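Local coordinates for protein NF-kappa-B inhibitor beta (Mus musculus, PDB 1OY3) that inhibits the transcription factor NF-kappa-B by forming a complex with it and trapping it in the cytoplasm, at residues C[171-174]-C[175-178]. Residues are numbered along the deposited sequence; the frame is centred on the assembly and turned at random.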
loop_
_atom_site.group_PDB
_atom_site.type_symbol
_atom_site.label_atom_id
_atom_site.label_comp_id
_atom_site.label_asym_id
_atom_site.label_seq_id
_atom_site.Cartn_x
_atom_site.Cartn_y
_atom_site.Cartn_z
ATOM N N ALA C 171 0.519 -17.739 2.630
ATOM C CA ALA C 171 0.108 -18.560 3.757
ATOM C C ALA C 171 1.228 -18.739 4.772
ATOM O O ALA C 171 1.009 -18.635 5.977
ATOM C CB ALA C 171 -0.367 -19.916 3.253
ATOM N N GLU C 172 2.425 -19.025 4.276
ATOM C CA GLU C 172 3.570 -19.205 5.142
ATOM C C GLU C 172 3.818 -17.937 5.970
ATOM O O GLU C 172 4.066 -18.008 7.183
ATOM C CB GLU C 172 4.807 -19.536 4.313
ATOM C CG GLU C 172 5.554 -20.750 4.817
ATOM C CD GLU C 172 5.585 -20.813 6.333
ATOM O OE1 GLU C 172 6.129 -19.882 6.964
ATOM O OE2 GLU C 172 5.058 -21.796 6.894
ATOM N N MET C 173 3.741 -16.774 5.329
ATOM C CA MET C 173 3.971 -15.522 6.053
ATOM C C MET C 173 2.845 -15.253 7.048
ATOM O O MET C 173 3.084 -14.725 8.134
ATOM C CB MET C 173 4.098 -14.328 5.100
ATOM C CG MET C 173 4.580 -13.053 5.832
ATOM S SD MET C 173 6.301 -13.197 6.455
ATOM C CE MET C 173 7.177 -12.746 4.923
ATOM N N VAL C 174 1.622 -15.620 6.675
ATOM C CA VAL C 174 0.479 -15.427 7.561
ATOM C C VAL C 174 0.721 -16.249 8.831
ATOM O O VAL C 174 0.469 -15.785 9.943
ATOM C CB VAL C 174 -0.842 -15.889 6.887
ATOM C CG1 VAL C 174 -1.994 -15.888 7.898
ATOM C CG2 VAL C 174 -1.172 -14.974 5.733
ATOM N N ARG C 175 1.226 -17.467 8.659
ATOM C CA ARG C 175 1.509 -18.332 9.799
ATOM C C ARG C 175 2.507 -17.699 10.774
ATOM O O ARG C 175 2.272 -17.687 11.985
ATOM C CB ARG C 175 2.004 -19.705 9.315
ATOM C CG ARG C 175 0.864 -20.651 8.935
ATOM C CD ARG C 175 1.346 -22.055 8.637
ATOM N NE ARG C 175 1.888 -22.175 7.291
ATOM C CZ ARG C 175 1.211 -22.660 6.255
ATOM N NH1 ARG C 175 -0.041 -23.081 6.418
ATOM N NH2 ARG C 175 1.778 -22.710 5.054
ATOM N N LEU C 176 3.610 -17.171 10.247
ATOM C CA LEU C 176 4.623 -16.514 11.070
ATOM C C LEU C 176 4.037 -15.311 11.802
ATOM O O LEU C 176 4.296 -15.099 12.989
ATOM C CB LEU C 176 5.800 -16.053 10.205
ATOM C CG LEU C 176 6.951 -17.029 9.943
ATOM C CD1 LEU C 176 6.463 -18.471 9.931
ATOM C CD2 LEU C 176 7.600 -16.653 8.620
ATOM N N LEU C 177 3.256 -14.510 11.086
ATOM C CA LEU C 177 2.631 -13.349 11.696
ATOM C C LEU C 177 1.652 -13.775 12.796
ATOM O O LEU C 177 1.647 -13.202 13.884
ATOM C CB LEU C 177 1.915 -12.515 10.630
ATOM C CG LEU C 177 2.888 -11.824 9.661
ATOM C CD1 LEU C 177 2.104 -10.965 8.682
ATOM C CD2 LEU C 177 3.895 -10.973 10.448
ATOM N N ARG C 178 0.828 -14.778 12.502
ATOM C CA ARG C 178 -0.137 -15.279 13.473
ATOM C C ARG C 178 0.595 -15.674 14.756
ATOM O O ARG C 178 0.336 -15.127 15.830
ATOM C CB ARG C 178 -0.867 -16.495 12.900
ATOM C CG ARG C 178 -1.731 -17.246 13.911
ATOM C CD ARG C 178 -2.059 -18.626 13.397
ATOM N NE ARG C 178 -0.861 -19.456 13.302
ATOM C CZ ARG C 178 -0.760 -20.556 12.565
ATOM N NH1 ARG C 178 -1.787 -20.973 11.842
ATOM N NH2 ARG C 178 0.373 -21.247 12.555
#
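In the second helix of ankyrin repeat 4, residues 171-180, Glu172 and Arg175 form a salt bridge one turn apart on the partly exposed side. Glu172 OE2 accepts a nearly straight hydrogen bond from Arg175 NE at 3.2 Å (N-H...O angle 164°). The oxygen lies close to the guanidinium plane, at its edge, whereas the nitrogen meets the carboxylate from above, and the two planes are turned 43° apart. The arginine reaches this position by running back over the preceding turn: CG lies beside the backbone N (chi1 -83°), anti to the carbonyl carbon, and a bend at chi3 swings the guanidinium round until one face lies over Ala171 O, which is displaced toward the rim of the group. The other carboxylate oxygen, Glu172 OE1, abuts the methyl group Leu176 CD1 at 3.3 Å.

Beneath these side chains, four successive i to i+4 backbone bonds hold the turn, beginning with Arg175 N to Ala171 O at 2.9 Å and ending with Arg178 N to Val174 O at 2.8 Å. As in other ankyrin repeats, the helix packs antiparallel against the first helix of its own repeat, 161-167, and is sandwiched between the second helices of the adjoining repeats. Met173, Val174 and Leu177 are buried and all touch Ala165 of helix 161-167. Met173 also reaches helix 91-97 of repeat 3, while Ala171, Arg175 and Arg178 lie on Leu210 of helix 205-213 in repeat 5. Within the turn itself, Met173 CG lies 4.3 Å from Leu177 CD1, and Met173 SD is equally far from Leu176 CD2.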